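Local atomic coordinates of heme utilization carrier protein (PDB entry 2OVI), a protein that binds heme and probably acts as its carrier during heme utilization by Escherichia coli O157:H7. Residues 31-36 against 106-111; 62-67 against 131-136; 120-125 against 135-140. One frame throughout, in Å; residues are numbered along the deposited sequence.

Interaction 1 (31-36 against 106-111); sequences EVVRNL and HIALIE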
ATOM      1  N   GLU A  31      19.581  -6.461   7.345  1.00 29.05           N
ATOM      2  CA  GLU A  31      20.769  -6.488   8.182  1.00 35.16           C
ATOM      3  C   GLU A  31      20.638  -5.587   9.412  1.00 30.80           C
ATOM      4  O   GLU A  31      21.179  -5.889  10.466  1.00 32.07           O
ATOM      5  CB  GLU A  31      21.990  -6.136   7.352  1.00 36.36           C
ATOM      6  CG  GLU A  31      22.102  -7.130   6.152  1.00 47.44           C
ATOM      7  CD  GLU A  31      22.047  -8.616   6.613  1.00 50.69           C
ATOM      8  OE1 GLU A  31      21.198  -9.412   6.125  1.00 38.58           O
ATOM      9  OE2 GLU A  31      22.877  -8.973   7.484  1.00 43.27           O
ATOM     10  N   VAL A  32      19.916  -4.492   9.284  1.00 26.71           N
ATOM     11  CA  VAL A  32      19.731  -3.640  10.442  1.00 25.59           C
ATOM     12  C   VAL A  32      18.879  -4.436  11.482  1.00 32.94           C
ATOM     13  O   VAL A  32      19.273  -4.534  12.669  1.00 29.04           O
ATOM     14  CB  VAL A  32      19.009  -2.304  10.083  1.00 31.19           C
ATOM     15  CG1 VAL A  32      18.579  -1.569  11.369  1.00 26.59           C
ATOM     16  CG2 VAL A  32      19.934  -1.386   9.283  1.00 26.81           C
ATOM     17  N   VAL A  33      17.761  -5.071  11.060  1.00 28.88           N
ATOM     18  CA  VAL A  33      16.947  -5.745  12.082  1.00 27.22           C
ATOM     19  C   VAL A  33      17.668  -6.939  12.670  1.00 31.09           C
ATOM     20  O   VAL A  33      17.522  -7.253  13.851  1.00 32.28           O
ATOM     21  CB  VAL A  33      15.493  -6.158  11.597  1.00 33.82           C
ATOM     22  CG1 VAL A  33      14.896  -5.053  10.740  1.00 28.48           C
ATOM     23  CG2 VAL A  33      15.485  -7.528  11.016  1.00 44.14           C
ATOM     24  N   ARG A  34      18.512  -7.555  11.862  1.00 27.06           N
ATOM     25  CA  ARG A  34      19.272  -8.714  12.316  1.00 33.70           C
ATOM     26  C   ARG A  34      20.182  -8.258  13.449  1.00 38.50           C
ATOM     27  O   ARG A  34      20.442  -9.021  14.371  1.00 38.44           O
ATOM     28  CB  ARG A  34      20.065  -9.277  11.145  1.00 36.59           C
ATOM     29  CG  ARG A  34      20.583 -10.674  11.265  1.00 55.60           C
ATOM     30  CD  ARG A  34      21.478 -11.037  10.044  1.00 48.25           C
ATOM     31  NE  ARG A  34      20.741 -11.513   8.871  1.00 44.36           N
ATOM     32  CZ  ARG A  34      20.119 -12.690   8.791  1.00 55.38           C
ATOM     33  NH1 ARG A  34      19.473 -13.050   7.670  1.00 54.97           N
ATOM     34  NH2 ARG A  34      20.117 -13.515   9.835  1.00 43.23           N
ATOM     35  N   ASN A  35      20.660  -7.018  13.386  1.00 36.70           N
ATOM     36  CA  ASN A  35      21.488  -6.472  14.436  1.00 38.96           C
ATOM     37  C   ASN A  35      20.802  -5.750  15.609  1.00 45.54           C
ATOM     38  O   ASN A  35      21.510  -5.219  16.486  1.00 46.24           O
ATOM     39  CB  ASN A  35      22.523  -5.547  13.845  1.00 35.86           C
ATOM     40  CG  ASN A  35      23.599  -6.310  13.136  1.00 52.94           C
ATOM     41  OD1 ASN A  35      23.495  -6.605  11.934  1.00 45.81           O
ATOM     42  ND2 ASN A  35      24.636  -6.686  13.888  1.00 51.18           N
ATOM     43  N   LEU A  36      19.471  -5.713  15.636  1.00 37.66           N
ATOM     44  CA  LEU A  36      18.727  -5.061  16.730  1.00 43.33           C
ATOM     45  C   LEU A  36      18.752  -5.926  17.974  1.00 39.71           C
ATOM     46  O   LEU A  36      18.623  -7.176  17.906  1.00 36.19           O
ATOM     47  CB  LEU A  36      17.237  -4.868  16.396  1.00 42.47           C
ATOM     48  CG  LEU A  36      16.606  -3.650  15.757  1.00 53.73           C
ATOM     49  CD1 LEU A  36      15.097  -3.886  15.952  1.00 50.33           C
ATOM     50  CD2 LEU A  36      17.037  -2.316  16.393  1.00 30.44           C
ATOM     51  N   HIS A 106      12.442 -14.177   4.423  1.00 24.91           N
ATOM     52  CA  HIS A 106      12.711 -13.975   5.856  1.00 26.26           C
ATOM     53  C   HIS A 106      11.553 -13.260   6.513  1.00 26.93           C
ATOM     54  O   HIS A 106      10.869 -12.396   5.882  1.00 23.32           O
ATOM     55  CB  HIS A 106      13.956 -13.038   6.114  1.00 23.30           C
ATOM     56  CG  HIS A 106      15.271 -13.574   5.574  1.00 28.28           C
ATOM     57  ND1 HIS A 106      15.684 -13.379   4.279  1.00 33.50           N
ATOM     58  CD2 HIS A 106      16.242 -14.308   6.175  1.00 30.61           C
ATOM     59  CE1 HIS A 106      16.859 -13.963   4.091  1.00 26.68           C
ATOM     60  NE2 HIS A 106      17.222 -14.536   5.238  1.00 28.19           N
ATOM     61  N   ILE A 107      11.369 -13.567   7.792  1.00 28.67           N
ATOM     62  CA  ILE A 107      10.369 -12.898   8.574  1.00 19.89           C
ATOM     63  C   ILE A 107      11.017 -12.497   9.882  1.00 24.94           C
ATOM     64  O   ILE A 107      11.746 -13.297  10.476  1.00 24.31           O
ATOM     65  CB  ILE A 107       9.168 -13.817   8.851  1.00 22.36           C
ATOM     66  CG1 ILE A 107       8.493 -14.161   7.509  1.00 25.70           C
ATOM     67  CG2 ILE A 107       8.153 -13.093   9.773  1.00 25.14           C
ATOM     68  CD1 ILE A 107       7.467 -15.290   7.579  1.00 34.29           C
ATOM     69  N   ALA A 108      10.773 -11.268  10.327  1.00 23.60           N
ATOM     70  CA  ALA A 108      11.387 -10.834  11.599  1.00 26.48           C
ATOM     71  C   ALA A 108      10.350 -10.277  12.576  1.00 28.53           C
ATOM     72  O   ALA A 108       9.357  -9.617  12.164  1.00 29.84           O
ATOM     73  CB  ALA A 108      12.565  -9.745  11.378  1.00 21.93           C
ATOM     74  N   LEU A 109      10.572 -10.567  13.867  1.00 22.94           N
ATOM     75  CA  LEU A 109       9.723  -9.984  14.900  1.00 29.39           C
ATOM     76  C   LEU A 109      10.647  -9.080  15.666  1.00 29.75           C
ATOM     77  O   LEU A 109      11.704  -9.508  16.108  1.00 34.05           O
ATOM     78  CB  LEU A 109       9.106 -11.026  15.831  1.00 32.76           C
ATOM     79  CG  LEU A 109       7.811 -11.656  15.293  1.00 40.80           C
ATOM     80  CD1 LEU A 109       8.210 -12.593  14.176  1.00 31.98           C
ATOM     81  CD2 LEU A 109       6.993 -12.398  16.414  1.00 30.39           C
ATOM     82  N   ILE A 110      10.299  -7.810  15.788  1.00 33.13           N
ATOM     83  CA  ILE A 110      11.181  -6.930  16.518  1.00 31.33           C
ATOM     84  C   ILE A 110      10.417  -6.024  17.475  1.00 33.12           C
ATOM     85  O   ILE A 110       9.217  -5.750  17.295  1.00 33.18           O
ATOM     86  CB  ILE A 110      11.973  -5.997  15.613  1.00 39.65           C
ATOM     87  CG1 ILE A 110      11.005  -5.122  14.840  1.00 39.86           C
ATOM     88  CG2 ILE A 110      12.974  -6.799  14.768  1.00 39.00           C
ATOM     89  CD1 ILE A 110      11.682  -3.933  14.113  1.00 49.14           C
ATOM     90  N   GLU A 111      11.161  -5.528  18.464  1.00 35.02           N
ATOM     91  CA  GLU A 111      10.628  -4.591  19.450  1.00 40.26           C
ATOM     92  C   GLU A 111      11.686  -3.484  19.687  1.00 38.02           C
ATOM     93  O   GLU A 111      12.873  -3.756  19.815  1.00 38.63           O
ATOM     94  CB  GLU A 111      10.321  -5.332  20.775  1.00 34.84           C
ATOM     95  CG  GLU A 111       9.198  -6.259  20.696  1.00 35.20           C
ATOM     96  CD  GLU A 111       9.159  -7.198  21.874  1.00 47.22           C
ATOM     97  OE1 GLU A 111       9.826  -8.255  21.805  1.00 56.06           O
ATOM     98  OE2 GLU A 111       8.463  -6.888  22.867  1.00 44.70           O
TER
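Val33 and Leu36 rest against Ala108 and Ile110 where helix 29-34 packs on one face of the antiparallel sheet. Helix and strand are held apart by their side chains: the nearest CA atoms across the contact, those of Val33 and Ile110, are 7.4 Å apart, and no hydrogen bond spans the two segments.

The apolar contacts carry the interface. Val33 CG2 comes down on Ala108 CB at 3.7 Å. The same valine presents its CB to Ile110 CG2 at 4.1 Å. Leu36, in the turn after the helix, reaches the isoleucine from another direction, and the two side chains meet at about a right angle. Leu36 CD1 lies 3.8 Å from Ile110 CB and 3.9 Å from Ile110 CD1, so one methyl spans both the root and the tip of the isoleucine. With chi1 of 61°, Ile110 tucks CG1 between its backbone N and carbonyl carbon and leaves CG2 on the side that meets both Val33 and Leu36. Leu18 of helix 18-24 also touches Val33 and Ile110, and Phe125 of the adjoining strand touches Val33 and Ala108, which closes a buried apolar layer.

The polar contact lies at the other end, near the start of the strand. Arg34 extends past CG, bends at chi3, and brings the edge of its guanidinium to His106, with NH1 3.6 Å from NE2. The guanidinium and imidazole planes are 86° apart, and this approach is a proximity, not a hydrogen bond. One turn back along the helix, Glu31 lies in the guanidinium plane at its edge: Arg34 NE makes a weak but nearly straight salt-bridge bond of 3.5 Å to Glu31 OE1, at 166°.

Interaction 2 (62-67 against 131-136); sequences TLVHTA and AMLKIF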
ATOM      1  N   THR A  62      -1.538  -2.979   9.251  1.00 35.19           N
ATOM      2  CA  THR A  62      -0.789  -3.535   8.159  1.00 31.42           C
ATOM      3  C   THR A  62      -0.309  -2.361   7.321  1.00 35.69           C
ATOM      4  O   THR A  62      -1.089  -1.456   6.954  1.00 39.50           O
ATOM      5  CB  THR A  62      -1.673  -4.518   7.373  1.00 33.34           C
ATOM      6  OG1 THR A  62      -2.111  -5.542   8.262  1.00 31.49           O
ATOM      7  CG2 THR A  62      -0.851  -5.167   6.229  1.00 30.95           C
ATOM      8  N   LEU A  63       0.968  -2.383   6.976  1.00 31.51           N
ATOM      9  CA  LEU A  63       1.535  -1.271   6.270  1.00 34.15           C
ATOM     10  C   LEU A  63       2.351  -1.683   5.070  1.00 34.62           C
ATOM     11  O   LEU A  63       3.083  -2.677   5.139  1.00 27.10           O
ATOM     12  CB  LEU A  63       2.435  -0.494   7.248  1.00 36.91           C
ATOM     13  CG  LEU A  63       3.183   0.763   6.824  1.00 37.08           C
ATOM     14  CD1 LEU A  63       3.470   1.564   8.073  1.00 42.98           C
ATOM     15  CD2 LEU A  63       4.485   0.446   6.073  1.00 33.07           C
ATOM     16  N   VAL A  64       2.201  -0.921   3.980  1.00 31.11           N
ATOM     17  CA  VAL A  64       2.971  -1.141   2.767  1.00 34.49           C
ATOM     18  C   VAL A  64       3.716   0.174   2.588  1.00 33.56           C
ATOM     19  O   VAL A  64       3.123   1.223   2.657  1.00 39.07           O
ATOM     20  CB  VAL A  64       2.068  -1.411   1.523  1.00 38.62           C
ATOM     21  CG1 VAL A  64       2.884  -1.374   0.240  1.00 43.89           C
ATOM     22  CG2 VAL A  64       1.513  -2.790   1.621  1.00 51.32           C
ATOM     23  N   HIS A  65       5.014   0.091   2.362  1.00 35.59           N
ATOM     24  CA  HIS A  65       5.864   1.272   2.209  1.00 48.37           C
ATOM     25  C   HIS A  65       6.473   1.253   0.817  1.00 45.50           C
ATOM     26  O   HIS A  65       7.140   0.289   0.417  1.00 48.25           O
ATOM     27  CB  HIS A  65       6.978   1.248   3.244  1.00 52.00           C
ATOM     28  CG  HIS A  65       7.915   2.415   3.163  1.00 65.29           C
ATOM     29  ND1 HIS A  65       7.681   3.609   3.817  1.00 70.18           N
ATOM     30  CD2 HIS A  65       9.095   2.573   2.509  1.00 68.61           C
ATOM     31  CE1 HIS A  65       8.672   4.447   3.568  1.00 70.14           C
ATOM     32  NE2 HIS A  65       9.542   3.845   2.775  1.00 71.16           N
ATOM     33  N   THR A  66       6.228   2.324   0.077  1.00 44.41           N
ATOM     34  CA  THR A  66       6.743   2.453  -1.271  1.00 45.04           C
ATOM     35  C   THR A  66       7.563   3.750  -1.347  1.00 51.41           C
ATOM     36  O   THR A  66       7.620   4.511  -0.371  1.00 42.31           O
ATOM     37  CB  THR A  66       5.571   2.512  -2.252  1.00 47.59           C
ATOM     38  OG1 THR A  66       5.859   1.695  -3.377  1.00 57.63           O
ATOM     39  CG2 THR A  66       5.332   3.914  -2.719  1.00 28.13           C
ATOM     40  N   ALA A  67       8.199   4.007  -2.497  1.00 53.15           N
ATOM     41  CA  ALA A  67       8.990   5.225  -2.621  1.00 56.83           C
ATOM     42  C   ALA A  67       8.092   6.445  -2.590  1.00 57.73           C
ATOM     43  O   ALA A  67       8.570   7.539  -2.324  1.00 58.98           O
ATOM     44  CB  ALA A  67       9.815   5.216  -3.925  1.00 63.08           C
ATOM     45  N   ALA A 131      11.588  -4.767   3.103  1.00 25.29           N
ATOM     46  CA  ALA A 131      10.266  -5.236   3.535  1.00 28.71           C
ATOM     47  C   ALA A 131       9.159  -5.216   2.503  1.00 34.60           C
ATOM     48  O   ALA A 131       8.783  -4.173   1.993  1.00 30.18           O
ATOM     49  CB  ALA A 131       9.801  -4.443   4.754  1.00 31.93           C
ATOM     50  N   MET A 132       8.599  -6.388   2.252  1.00 29.69           N
ATOM     51  CA  MET A 132       7.477  -6.541   1.334  1.00 32.81           C
ATOM     52  C   MET A 132       6.261  -5.907   2.024  1.00 30.83           C
ATOM     53  O   MET A 132       5.468  -5.205   1.417  1.00 29.73           O
ATOM     54  CB  MET A 132       7.149  -8.035   1.143  1.00 29.27           C
ATOM     55  CG  MET A 132       8.295  -8.867   0.554  1.00 49.46           C
ATOM     56  SD  MET A 132       7.845 -10.605   0.495  1.00 41.02           S
ATOM     57  CE  MET A 132       6.066 -10.304   0.587  1.00 20.80           C
ATOM     58  N   LEU A 133       6.129  -6.179   3.315  1.00 30.48           N
ATOM     59  CA  LEU A 133       4.955  -5.753   4.104  1.00 26.81           C
ATOM     60  C   LEU A 133       5.366  -5.689   5.572  1.00 26.13           C
ATOM     61  O   LEU A 133       6.323  -6.350   5.974  1.00 25.39           O
ATOM     62  CB  LEU A 133       3.865  -6.865   3.969  1.00 29.28           C
ATOM     63  CG  LEU A 133       2.444  -6.565   4.466  1.00 32.98           C
ATOM     64  CD1 LEU A 133       1.880  -5.470   3.564  1.00 32.81           C
ATOM     65  CD2 LEU A 133       1.545  -7.831   4.428  1.00 28.19           C
ATOM     66  N   LYS A 134       4.641  -4.908   6.373  1.00 26.99           N
ATOM     67  CA  LYS A 134       4.907  -4.850   7.785  1.00 26.84           C
ATOM     68  C   LYS A 134       3.588  -4.908   8.547  1.00 30.29           C
ATOM     69  O   LYS A 134       2.554  -4.408   8.063  1.00 32.08           O
ATOM     70  CB  LYS A 134       5.586  -3.535   8.181  1.00 32.00           C
ATOM     71  CG  LYS A 134       6.936  -3.298   7.592  1.00 39.13           C
ATOM     72  CD  LYS A 134       7.551  -2.020   8.210  1.00 34.52           C
ATOM     73  CE  LYS A 134       8.719  -1.563   7.337  1.00 42.19           C
ATOM     74  NZ  LYS A 134       9.552  -0.519   7.991  1.00 45.25           N
ATOM     75  N   ILE A 135       3.604  -5.524   9.724  1.00 25.82           N
ATOM     76  CA  ILE A 135       2.398  -5.528  10.562  1.00 26.92           C
ATOM     77  C   ILE A 135       2.898  -5.039  11.957  1.00 31.17           C
ATOM     78  O   ILE A 135       3.911  -5.565  12.507  1.00 30.36           O
ATOM     79  CB  ILE A 135       1.803  -6.882  10.787  1.00 28.71           C
ATOM     80  CG1 ILE A 135       1.394  -7.597   9.478  1.00 27.89           C
ATOM     81  CG2 ILE A 135       0.603  -6.710  11.768  1.00 29.52           C
ATOM     82  CD1 ILE A 135       0.328  -6.940   8.734  1.00 60.25           C
ATOM     83  N   PHE A 136       2.176  -4.077  12.513  1.00 28.38           N
ATOM     84  CA  PHE A 136       2.484  -3.454  13.833  1.00 32.03           C
ATOM     85  C   PHE A 136       1.373  -3.798  14.800  1.00 35.33           C
ATOM     86  O   PHE A 136       0.195  -3.776  14.442  1.00 34.99           O
ATOM     87  CB  PHE A 136       2.551  -1.917  13.735  1.00 35.25           C
ATOM     88  CG  PHE A 136       3.770  -1.428  13.034  1.00 39.70           C
ATOM     89  CD1 PHE A 136       3.788  -1.301  11.647  1.00 42.47           C
ATOM     90  CD2 PHE A 136       4.923  -1.134  13.749  1.00 45.33           C
ATOM     91  CE1 PHE A 136       4.928  -0.889  10.982  1.00 43.86           C
ATOM     92  CE2 PHE A 136       6.090  -0.720  13.094  1.00 47.82           C
ATOM     93  CZ  PHE A 136       6.091  -0.593  11.701  1.00 45.89           C
TER
HETATM   94  O   HOH W   1       6.280  -2.584   1.958  1.00 43.33           O
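The Phe136 ring receives Leu63 CD1 obliquely, at 4.1 Å from its CE1, while Thr119 and Ser121 of strand 117-125 also touch the phenylalanine. Leu63 gets there because its CG stands anti to the backbone N (chi1 -179°).

The flat peptide groups pair in antiparallel fashion. Lys134 N lies in the carbonyl plane of Leu63 O at 3.0 Å; in return Leu63 N binds Lys134 O at 2.8 Å from a position tilted 20° out of that carbonyl's plane. Thr62 and Ile135 form the next, non-hydrogen-bonded pair, and their side chains run alongside each other on the opposite face from Leu63 and Lys134.

Leu133 CD1 presses on Val64 CG2 at 3.3 Å, tighter than usual for two carbons, and lies 3.8 Å from Thr62 CG2. Leu71 of the second subunit packs on both Val64 and Leu133, placing this corner at the dimer contact.

Strand 131-137 turns a corner at Met132; on its other edge Met132 and Leu133 both face Phe124 of strand 117-125, a classic beta bulge. A water accepts from His65 N at 3.0 Å and lies 3.0 Å from Ala131 O, with a weaker approach to Met132 O. Past the Leu63-Lys134 pair this water thus takes the place of a direct peptide bond, while Lys134 directs its charge elsewhere, into a salt bridge with Glu19.

Interaction 3 (120-125 against 135-140); sequences ASILFF and IFLGRD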
ATOM      1  N   ALA A 120       6.184  -2.783  18.422  1.00 37.55           N
ATOM      2  CA  ALA A 120       6.405  -4.182  18.137  1.00 40.16           C
ATOM      3  C   ALA A 120       5.877  -4.413  16.725  1.00 38.26           C
ATOM      4  O   ALA A 120       4.705  -4.101  16.390  1.00 31.32           O
ATOM      5  CB  ALA A 120       5.647  -5.114  19.150  1.00 41.79           C
ATOM      6  N   SER A 121       6.721  -4.992  15.892  1.00 29.50           N
ATOM      7  CA  SER A 121       6.240  -5.244  14.538  1.00 31.53           C
ATOM      8  C   SER A 121       6.756  -6.561  13.940  1.00 30.43           C
ATOM      9  O   SER A 121       7.703  -7.191  14.418  1.00 29.14           O
ATOM     10  CB  SER A 121       6.618  -4.054  13.662  1.00 26.68           C
ATOM     11  OG  SER A 121       8.021  -3.884  13.699  1.00 33.39           O
ATOM     12  N   ILE A 122       6.114  -6.967  12.869  1.00 27.27           N
ATOM     13  CA  ILE A 122       6.476  -8.166  12.158  1.00 30.36           C
ATOM     14  C   ILE A 122       6.809  -7.680  10.753  1.00 29.94           C
ATOM     15  O   ILE A 122       5.995  -6.989  10.104  1.00 28.17           O
ATOM     16  CB  ILE A 122       5.291  -9.172  12.084  1.00 31.35           C
ATOM     17  CG1 ILE A 122       4.950  -9.745  13.478  1.00 32.67           C
ATOM     18  CG2 ILE A 122       5.651 -10.337  11.149  1.00 19.88           C
ATOM     19  CD1 ILE A 122       3.704  -9.160  14.084  1.00 42.39           C
ATOM     20  N   LEU A 123       7.999  -8.035  10.290  1.00 30.61           N
ATOM     21  CA  LEU A 123       8.456  -7.627   8.944  1.00 28.85           C
ATOM     22  C   LEU A 123       8.615  -8.823   8.045  1.00 29.02           C
ATOM     23  O   LEU A 123       9.225  -9.799   8.430  1.00 26.81           O
ATOM     24  CB  LEU A 123       9.775  -6.856   8.983  1.00 23.52           C
ATOM     25  CG  LEU A 123       9.661  -5.409   9.486  1.00 33.22           C
ATOM     26  CD1 LEU A 123       9.464  -5.440  10.961  1.00 41.09           C
ATOM     27  CD2 LEU A 123      10.921  -4.604   9.199  1.00 41.99           C
ATOM     28  N   PHE A 124       8.016  -8.741   6.851  1.00 25.44           N
ATOM     29  CA  PHE A 124       8.104  -9.824   5.838  1.00 21.19           C
ATOM     30  C   PHE A 124       9.081  -9.293   4.772  1.00 29.65           C
ATOM     31  O   PHE A 124       8.807  -8.265   4.092  1.00 27.23           O
ATOM     32  CB  PHE A 124       6.760 -10.065   5.198  1.00 22.88           C
ATOM     33  CG  PHE A 124       5.723 -10.576   6.162  1.00 23.14           C
ATOM     34  CD1 PHE A 124       4.980  -9.681   6.941  1.00 21.51           C
ATOM     35  CD2 PHE A 124       5.502 -11.947   6.278  1.00 20.18           C
ATOM     36  CE1 PHE A 124       3.985 -10.186   7.870  1.00 25.52           C
ATOM     37  CE2 PHE A 124       4.551 -12.470   7.179  1.00 28.70           C
ATOM     38  CZ  PHE A 124       3.786 -11.581   7.977  1.00 22.32           C
ATOM     39  N   PHE A 125      10.196 -10.000   4.600  1.00 25.65           N
ATOM     40  CA  PHE A 125      11.237  -9.514   3.659  1.00 26.23           C
ATOM     41  C   PHE A 125      11.323 -10.271   2.331  1.00 24.00           C
ATOM     42  O   PHE A 125      11.092 -11.470   2.298  1.00 24.85           O
ATOM     43  CB  PHE A 125      12.641  -9.641   4.301  1.00 21.53           C
ATOM     44  CG  PHE A 125      12.863  -8.717   5.472  1.00 25.35           C
ATOM     45  CD1 PHE A 125      12.503  -9.100   6.784  1.00 28.54           C
ATOM     46  CD2 PHE A 125      13.506  -7.496   5.289  1.00 23.26           C
ATOM     47  CE1 PHE A 125      12.779  -8.278   7.875  1.00 20.40           C
ATOM     48  CE2 PHE A 125      13.785  -6.684   6.379  1.00 23.63           C
ATOM     49  CZ  PHE A 125      13.408  -7.080   7.688  1.00 25.59           C
ATOM     50  N   ILE A 135       3.604  -5.524   9.724  1.00 25.82           N
ATOM     51  CA  ILE A 135       2.398  -5.528  10.562  1.00 26.92           C
ATOM     52  C   ILE A 135       2.898  -5.039  11.957  1.00 31.17           C
ATOM     53  O   ILE A 135       3.911  -5.565  12.507  1.00 30.36           O
ATOM     54  CB  ILE A 135       1.803  -6.882  10.787  1.00 28.71           C
ATOM     55  CG1 ILE A 135       1.394  -7.597   9.478  1.00 27.89           C
ATOM     56  CG2 ILE A 135       0.603  -6.710  11.768  1.00 29.52           C
ATOM     57  CD1 ILE A 135       0.328  -6.940   8.734  1.00 60.25           C
ATOM     58  N   PHE A 136       2.176  -4.077  12.513  1.00 28.38           N
ATOM     59  CA  PHE A 136       2.484  -3.454  13.833  1.00 32.03           C
ATOM     60  C   PHE A 136       1.373  -3.798  14.800  1.00 35.33           C
ATOM     61  O   PHE A 136       0.195  -3.776  14.442  1.00 34.99           O
ATOM     62  CB  PHE A 136       2.551  -1.917  13.735  1.00 35.25           C
ATOM     63  CG  PHE A 136       3.770  -1.428  13.034  1.00 39.70           C
ATOM     64  CD1 PHE A 136       3.788  -1.301  11.647  1.00 42.47           C
ATOM     65  CD2 PHE A 136       4.923  -1.134  13.749  1.00 45.33           C
ATOM     66  CE1 PHE A 136       4.928  -0.889  10.982  1.00 43.86           C
ATOM     67  CE2 PHE A 136       6.090  -0.720  13.094  1.00 47.82           C
ATOM     68  CZ  PHE A 136       6.091  -0.593  11.701  1.00 45.89           C
ATOM     69  N   LEU A 137       1.758  -4.119  16.031  1.00 45.04           N
ATOM     70  CA  LEU A 137       0.799  -4.504  17.067  1.00 42.72           C
ATOM     71  C   LEU A 137      -0.089  -3.340  17.275  1.00 37.54           C
ATOM     72  O   LEU A 137       0.353  -2.217  17.112  1.00 39.61           O
ATOM     73  CB  LEU A 137       1.512  -4.879  18.360  1.00 37.28           C
ATOM     74  CG  LEU A 137       1.408  -6.404  18.498  1.00 47.96           C
ATOM     75  CD1 LEU A 137       1.954  -7.023  17.234  1.00 52.91           C
ATOM     76  CD2 LEU A 137       2.183  -6.936  19.773  1.00 51.41           C
ATOM     77  N   GLY A 138      -1.350  -3.640  17.575  1.00 46.69           N
ATOM     78  CA  GLY A 138      -2.338  -2.615  17.804  1.00 57.12           C
ATOM     79  C   GLY A 138      -2.110  -1.866  19.108  1.00 60.79           C
ATOM     80  O   GLY A 138      -1.562  -2.417  20.087  1.00 57.05           O
ATOM     81  N   ARG A 139      -2.555  -0.612  19.084  1.00 63.17           N
ATOM     82  CA  ARG A 139      -2.481   0.336  20.192  1.00 71.64           C
ATOM     83  C   ARG A 139      -3.629   0.229  21.196  1.00 77.83           C
ATOM     84  O   ARG A 139      -4.128  -0.867  21.501  1.00 79.45           O
ATOM     85  CB  ARG A 139      -2.467   1.759  19.649  1.00 68.78           C
ATOM     86  CG  ARG A 139      -1.181   2.122  18.977  1.00 70.68           C
ATOM     87  CD  ARG A 139      -0.102   2.248  19.998  1.00 68.02           C
ATOM     88  NE  ARG A 139       1.215   2.227  19.378  1.00 64.95           N
ATOM     89  CZ  ARG A 139       2.357   2.243  20.060  1.00 70.30           C
ATOM     90  NH1 ARG A 139       3.513   2.213  19.398  1.00 70.90           N
ATOM     91  NH2 ARG A 139       2.345   2.302  21.398  1.00 61.45           N
ATOM     92  N   ASP A 140      -4.037   1.393  21.701  1.00 78.27           N
ATOM     93  CA  ASP A 140      -5.085   1.486  22.707  1.00 80.77           C
ATOM     94  C   ASP A 140      -5.792   2.805  22.562  1.00 82.23           C
ATOM     95  O   ASP A 140      -5.350   3.664  21.801  1.00 79.64           O
ATOM     96  CB  ASP A 140      -4.457   1.473  24.103  1.00 81.26           C
ATOM     97  CG  ASP A 140      -5.119   0.497  25.025  1.00 79.84           C
ATOM     98  OD1 ASP A 140      -4.734   0.469  26.209  1.00 80.09           O
ATOM     99  OD2 ASP A 140      -6.014  -0.251  24.565  1.00 81.98           O
TER
HETATM  100  O   HOH W   2       3.218  -1.447  17.352  1.00 50.58           O
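Strands 120-125 and 135-137 run antiparallel, their axes 4.6 Å apart at closest approach and 164° between directions, as the two arms of a beta hairpin in the six-stranded antiparallel sheet. Ile122 and Ile135 form the hydrogen-bonded pair: Ile122 N reaches Ile135 O at 2.6 Å, and Ile135 N returns to Ile122 O at 2.8 Å. A third bond, Leu137 N to Ala120 O, extends the pairing past the non-hydrogen-bonded couple Ser121 and Phe136.

On the Ser121 face, the serine slides under the aromatic ring. Its CB sits over one face of Phe136, 3.7 Å from the ring centroid and 28° off the normal, a CH-pi contact displaced toward the CD2 and CE2 rim. Ser121 OG, set between the backbone N and the carbonyl carbon (chi1 58°), stays on the same side of the ring as CB, above and outward of that rim, nearest CE2.

On the opposite face the contacts between the segments are apolar. Ile135 CG1 meets the edge of the Phe124 ring, near its plane, at 4.0 Å from CE1. Farther along, Ile122 CD1 and Leu137 CD1 approach obliquely at 4.2 Å, and Ala120 CB abuts Leu137 CD2. Phe153 of helix 147-160 touches Ala120, Ile122 and Leu137, so that end of the row lies under the C-terminal helix.

At the far end Ala120 O has two polar partners, Leu137 N and a water. That water donates to Ala120 O at 3.2 Å and to Leu137 O at 3.0 Å, and its oxygen lies in the plane of the Phe136 ring, at its edge.

In the fold
All three contacts involve one antiparallel sheet: interactions 2 and 3 pair its strands, while interaction 1 lays helix 29-34 on strand 106-114. Interactions 2 and 3, with centres about 9 Å apart, share Ile135 and Phe136, so strand 131-137 is gripped along both edges. Interaction 1 lies about 12 Å from interaction 3, centre to centre, and joins it through probable backbone bonds such as Ala108 O to Leu123 N, 2.8 Å. Interactions 1 and 2 do not touch; their nearest atoms are about 6 Å apart. Helix 29-34 covers the Ala108 and Ile110 face, helix 147-160 the Ile122 face, and the second subunit reaches only interaction 2 of the three. None of this geometry by itself locates the heme site.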